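Local coordinates for spore germination protein GerM (Bacillus subtilis subsp. subtilis str. 168, PDB 6GZB), which is of unknown function but affects both sporulation and germination, and carries two tandem GerMN domains, at residues 251-259 / 269-277. Residues are numbered along the deposited sequence; the frame is centred on the assembly and turned at random.
With ACT (acetate ion), chain F.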
ATOM      1  N   PHE A 251      16.348  -7.239   2.686  1.00 31.98           N
ATOM      2  CA  PHE A 251      16.488  -8.693   2.630  1.00 39.62           C
ATOM      3  C   PHE A 251      17.821  -9.071   2.016  1.00 40.80           C
ATOM      4  O   PHE A 251      18.259  -8.457   1.052  1.00 41.17           O
ATOM      5  CB  PHE A 251      15.379  -9.323   1.789  1.00 37.54           C
ATOM      6  CG  PHE A 251      14.074  -9.447   2.502  1.00 32.23           C
ATOM      7  CD1 PHE A 251      13.310  -8.325   2.782  1.00 35.91           C
ATOM      8  CD2 PHE A 251      13.562 -10.686   2.797  1.00 33.11           C
ATOM      9  CE1 PHE A 251      12.083  -8.442   3.410  1.00 32.24           C
ATOM     10  CE2 PHE A 251      12.351 -10.808   3.445  1.00 37.48           C
ATOM     11  CZ  PHE A 251      11.605  -9.685   3.741  1.00 36.29           C
ATOM     12  N   SER A 252      18.426 -10.132   2.531  1.00 37.42           N
ATOM     13  CA  SER A 252      19.461 -10.836   1.797  1.00 43.27           C
ATOM     14  C   SER A 252      18.815 -11.627   0.670  1.00 45.94           C
ATOM     15  O   SER A 252      17.739 -12.191   0.840  1.00 42.49           O
ATOM     16  CB  SER A 252      20.238 -11.780   2.726  1.00 47.84           C
ATOM     17  OG  SER A 252      20.725 -12.913   2.018  1.00 50.17           O
ATOM     18  N   GLU A 253      19.505 -11.716  -0.461  1.00 51.19           N
ATOM     19  CA  GLU A 253      19.001 -12.480  -1.596  1.00 45.67           C
ATOM     20  C   GLU A 253      18.906 -13.968  -1.315  1.00 49.05           C
ATOM     21  O   GLU A 253      18.183 -14.685  -2.008  1.00 45.72           O
ATOM     22  CB  GLU A 253      19.866 -12.241  -2.830  1.00 56.28           C
ATOM     23  CG  GLU A 253      19.815 -10.810  -3.332  1.00 54.95           C
ATOM     24  CD  GLU A 253      20.266 -10.686  -4.773  1.00 70.43           C
ATOM     25  OE1 GLU A 253      19.531 -10.062  -5.569  1.00 91.47           O
ATOM     26  OE2 GLU A 253      21.338 -11.233  -5.113  1.00 71.59           O
ATOM     27  N   ASP A 254      19.607 -14.440  -0.287  1.00 47.22           N
ATOM     28  CA  ASP A 254      19.644 -15.875   0.001  1.00 51.65           C
ATOM     29  C   ASP A 254      18.472 -16.313   0.864  1.00 49.72           C
ATOM     30  O   ASP A 254      18.307 -17.496   1.134  1.00 50.47           O
ATOM     31  CB  ASP A 254      20.959 -16.255   0.680  1.00 60.22           C
ATOM     32  CG  ASP A 254      22.161 -16.005  -0.204  1.00 66.05           C
ATOM     33  OD1 ASP A 254      22.059 -16.262  -1.423  1.00 61.00           O
ATOM     34  OD2 ASP A 254      23.195 -15.528   0.312  1.00 76.99           O
ATOM     35  N   VAL A 255      17.661 -15.361   1.303  1.00 43.42           N
ATOM     36  CA  VAL A 255      16.510 -15.681   2.137  1.00 39.99           C
ATOM     37  C   VAL A 255      15.572 -16.638   1.409  1.00 37.91           C
ATOM     38  O   VAL A 255      15.215 -16.399   0.261  1.00 46.26           O
ATOM     39  CB  VAL A 255      15.740 -14.401   2.524  1.00 41.61           C
ATOM     40  CG1 VAL A 255      14.342 -14.735   3.027  1.00 37.85           C
ATOM     41  CG2 VAL A 255      16.528 -13.599   3.546  1.00 36.29           C
ATOM     42  N   LYS A 256      15.207 -17.730   2.076  1.00 39.99           N
ATOM     43  CA  LYS A 256      14.252 -18.707   1.548  1.00 41.91           C
ATOM     44  C   LYS A 256      13.386 -19.231   2.675  1.00 42.85           C
ATOM     45  O   LYS A 256      13.801 -19.249   3.835  1.00 46.78           O
ATOM     46  CB  LYS A 256      14.963 -19.903   0.904  1.00 54.48           C
ATOM     47  CG  LYS A 256      15.822 -19.561  -0.303  1.00 66.21           C
ATOM     48  CD  LYS A 256      16.613 -20.771  -0.782  1.00 75.80           C
ATOM     49  CE  LYS A 256      17.875 -20.362  -1.531  1.00 78.73           C
ATOM     50  NZ  LYS A 256      19.024 -20.115  -0.616  1.00 73.28           N
ATOM     51  N   LEU A 257      12.178 -19.665   2.332  1.00 37.01           N
ATOM     52  CA  LEU A 257      11.387 -20.472   3.238  1.00 39.44           C
ATOM     53  C   LEU A 257      11.906 -21.909   3.200  1.00 58.01           C
ATOM     54  O   LEU A 257      12.265 -22.417   2.140  1.00 55.08           O
ATOM     55  CB  LEU A 257       9.909 -20.427   2.853  1.00 40.02           C
ATOM     56  CG  LEU A 257       9.248 -19.046   2.909  1.00 45.43           C
ATOM     57  CD1 LEU A 257       7.807 -19.140   2.450  1.00 47.62           C
ATOM     58  CD2 LEU A 257       9.318 -18.439   4.305  1.00 39.05           C
ATOM     59  N   VAL A 258      11.974 -22.548   4.364  1.00 56.50           N
ATOM     60  CA  VAL A 258      12.467 -23.922   4.469  1.00 48.93           C
ATOM     61  C   VAL A 258      11.321 -24.902   4.707  1.00 44.41           C
ATOM     62  O   VAL A 258      11.512 -26.110   4.649  1.00 60.36           O
ATOM     63  CB  VAL A 258      13.507 -24.071   5.602  1.00 47.16           C
ATOM     64  CG1 VAL A 258      14.755 -23.262   5.295  1.00 46.10           C
ATOM     65  CG2 VAL A 258      12.914 -23.643   6.936  1.00 50.07           C
ATOM     66  N   SER A 259      10.134 -24.371   4.979  1.00 45.86           N
ATOM     67  CA  SER A 259       8.911 -25.167   5.011  1.00 46.83           C
ATOM     68  C   SER A 259       7.835 -24.449   4.210  1.00 55.72           C
ATOM     69  O   SER A 259       7.897 -23.239   4.022  1.00 51.36           O
ATOM     70  CB  SER A 259       8.409 -25.339   6.446  1.00 44.73           C
ATOM     71  OG  SER A 259       9.465 -25.666   7.319  1.00 58.11           O
ATOM     72  N   THR A 269       2.214 -18.737   9.248  1.00 40.35           N
ATOM     73  CA  THR A 269       3.476 -19.104   9.865  1.00 36.79           C
ATOM     74  C   THR A 269       4.551 -19.310   8.817  1.00 39.87           C
ATOM     75  O   THR A 269       4.396 -20.123   7.909  1.00 45.46           O
ATOM     76  CB  THR A 269       3.326 -20.389  10.697  1.00 40.84           C
ATOM     77  OG1 THR A 269       2.404 -20.149  11.763  1.00 42.25           O
ATOM     78  CG2 THR A 269       4.664 -20.810  11.285  1.00 44.66           C
ATOM     79  N   LEU A 270       5.629 -18.539   8.936  1.00 36.29           N
ATOM     80  CA  LEU A 270       6.751 -18.643   8.022  1.00 32.41           C
ATOM     81  C   LEU A 270       7.935 -19.287   8.718  1.00 41.17           C
ATOM     82  O   LEU A 270       8.224 -19.006   9.882  1.00 43.25           O
ATOM     83  CB  LEU A 270       7.163 -17.253   7.515  1.00 36.68           C
ATOM     84  CG  LEU A 270       6.078 -16.399   6.862  1.00 42.76           C
ATOM     85  CD1 LEU A 270       6.619 -15.010   6.553  1.00 34.71           C
ATOM     86  CD2 LEU A 270       5.567 -17.068   5.595  1.00 42.07           C
ATOM     87  N   ASP A 271       8.662 -20.098   7.967  1.00 44.76           N
ATOM     88  CA  ASP A 271       9.823 -20.789   8.481  1.00 40.72           C
ATOM     89  C   ASP A 271      10.993 -20.467   7.575  1.00 36.52           C
ATOM     90  O   ASP A 271      11.020 -20.881   6.423  1.00 43.86           O
ATOM     91  CB  ASP A 271       9.561 -22.298   8.503  1.00 54.23           C
ATOM     92  CG  ASP A 271      10.564 -23.058   9.355  1.00 60.53           C
ATOM     93  OD1 ASP A 271      11.433 -22.419   9.991  1.00 49.59           O
ATOM     94  OD2 ASP A 271      10.477 -24.304   9.380  1.00 59.22           O
ATOM     95  N   PHE A 272      11.884 -19.642   8.057  1.00 38.38           N
ATOM     96  CA  PHE A 272      12.970 -19.178   7.261  1.00 34.93           C
ATOM     97  C   PHE A 272      14.256 -19.909   7.470  1.00 43.73           C
ATOM     98  O   PHE A 272      14.423 -20.650   8.389  1.00 50.11           O
ATOM     99  CB  PHE A 272      13.263 -17.729   7.623  1.00 40.49           C
ATOM    100  CG  PHE A 272      12.247 -16.751   7.158  1.00 35.72           C
ATOM    101  CD1 PHE A 272      12.254 -16.304   5.873  1.00 37.77           C
ATOM    102  CD2 PHE A 272      11.329 -16.245   8.022  1.00 35.78           C
ATOM    103  CE1 PHE A 272      11.343 -15.397   5.443  1.00 32.53           C
ATOM    104  CE2 PHE A 272      10.405 -15.339   7.606  1.00 37.40           C
ATOM    105  CZ  PHE A 272      10.415 -14.914   6.313  1.00 38.50           C
ATOM    106  N   ASN A 273      15.177 -19.659   6.573  1.00 42.70           N
ATOM    107  CA  ASN A 273      16.515 -20.145   6.718  1.00 44.04           C
ATOM    108  C   ASN A 273      17.304 -19.107   7.515  1.00 45.14           C
ATOM    109  O   ASN A 273      16.772 -18.121   7.960  1.00 54.75           O
ATOM    110  CB  ASN A 273      17.169 -20.500   5.381  1.00 49.92           C
ATOM    111  CG  ASN A 273      17.283 -19.333   4.413  1.00 43.74           C
ATOM    112  OD1 ASN A 273      16.984 -18.221   4.711  1.00 38.22           O
ATOM    113  ND2 ASN A 273      17.747 -19.628   3.244  1.00 44.52           N
ATOM    114  N   GLN A 274      18.588 -19.313   7.689  1.00 48.71           N
ATOM    115  CA  GLN A 274      19.396 -18.407   8.474  1.00 51.99           C
ATOM    116  C   GLN A 274      19.652 -17.029   7.895  1.00 49.30           C
ATOM    117  O   GLN A 274      20.025 -16.132   8.608  1.00 52.18           O
ATOM    118  CB  GLN A 274      20.718 -19.070   8.855  1.00 61.33           C
ATOM    119  CG  GLN A 274      20.633 -19.879  10.135  1.00 86.90           C
ATOM    120  CD  GLN A 274      21.922 -20.600  10.522  1.00 76.54           C
ATOM    121  OE1 GLN A 274      22.978 -19.995  10.645  1.00 75.10           O
ATOM    122  NE2 GLN A 274      21.816 -21.891  10.743  1.00 71.88           N
ATOM    123  N   SER A 275      19.458 -16.867   6.602  1.00 51.51           N
ATOM    124  CA  SER A 275      19.679 -15.598   5.942  1.00 45.93           C
ATOM    125  C   SER A 275      18.724 -14.496   6.381  1.00 35.37           C
ATOM    126  O   SER A 275      18.983 -13.355   6.197  1.00 38.41           O
ATOM    127  CB  SER A 275      19.631 -15.802   4.448  1.00 45.45           C
ATOM    128  OG  SER A 275      20.633 -16.685   4.071  1.00 49.94           O
ATOM    129  N   ILE A 276      17.607 -14.872   6.952  1.00 43.04           N
ATOM    130  CA  ILE A 276      16.658 -13.923   7.467  1.00 45.16           C
ATOM    131  C   ILE A 276      17.230 -13.027   8.559  1.00 41.49           C
ATOM    132  O   ILE A 276      16.797 -11.934   8.704  1.00 50.57           O
ATOM    133  CB  ILE A 276      15.357 -14.600   7.919  1.00 44.68           C
ATOM    134  CG1 ILE A 276      14.235 -13.579   7.977  1.00 48.96           C
ATOM    135  CG2 ILE A 276      15.501 -15.299   9.248  1.00 46.06           C
ATOM    136  CD1 ILE A 276      14.024 -12.852   6.690  1.00 42.87           C
ATOM    137  N   PHE A 277      18.187 -13.494   9.334  1.00 47.24           N
ATOM    138  CA  PHE A 277      18.798 -12.677  10.334  1.00 55.12           C
ATOM    139  C   PHE A 277      20.247 -12.544   9.983  1.00 52.02           C
ATOM    140  O   PHE A 277      20.839 -11.530  10.253  1.00 69.82           O
ATOM    141  CB  PHE A 277      18.618 -13.264  11.734  1.00 58.66           C
ATOM    142  CG  PHE A 277      19.270 -14.577  11.934  1.00 43.66           C
ATOM    143  CD1 PHE A 277      20.622 -14.671  12.041  1.00 55.92           C
ATOM    144  CD2 PHE A 277      18.531 -15.696  12.041  1.00 46.66           C
ATOM    145  CE1 PHE A 277      21.228 -15.874  12.247  1.00 53.37           C
ATOM    146  CE2 PHE A 277      19.119 -16.912  12.227  1.00 53.45           C
ATOM    147  CZ  PHE A 277      20.469 -17.002  12.330  1.00 55.58           C
TER
HETATM  148  C   ACT F 402      19.921 -22.784   6.719  1.00 47.90           C
HETATM  149  O   ACT F 402      20.929 -22.178   6.301  1.00 45.84           O
HETATM  150  OXT ACT F 402      19.474 -22.584   7.861  1.00 57.92           O
HETATM  151  CH3 ACT F 402      19.198 -23.757   5.837  1.00 56.06           C
HETATM  152  O   HOH W   1      17.687 -10.812   5.297  1.00 38.66           O
HETATM  153  O   HOH W   2       7.214 -21.236   5.743  1.00 39.49           O
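S259 OG donates to D271 OD2 over 2.7 Å, meeting the anti side of the carboxylate somewhat out of its plane, while D271 OD1 is taken by the backbone N of G314. One residue back, V258 N gives a bond of 2.8 Å to D271 O, and a water joins S259 O to D271 N. With N273 N also bonded to K256 O, L257 and F272 form a single antiparallel bridge, a non-hydrogen-bonded pair.

Beyond the strand end, a side-chain amide takes over from the backbone. The chi1 of 60° sets N273 CG between its own N and carbonyl carbon, and ND2 then reaches D254 O at 3.1 Å, with the acceptor in the amide plane and an N-H...O angle of 174°. K256 NZ, its chain bent at the last torsion, comes to the same oxygen from the opposite face. N273 OD1 accepts two weak bonds, from K256 N just after the turn S252-V255 and from S275 N in the 3-10 segment 274-276, while ND2 holds the turn itself through D254 O.

Beneath this polar seam the F272 ring is sandwiched: L257 CD2 lies over one face in a CH-pi contact, 4.1 Å from the centroid, and I276 CG1 sits over the centre of the other. V255 CG1 meets F272 CD1 obliquely at 3.9 Å, and I234 of helix 229-239 also touches this phenylalanine. The arrangement illustrates how one beta bridge, a serine-aspartate bond and an asparagine amide can stitch the loop after helix 229-239 to the end of strand 267-272 in the second GerMN domain.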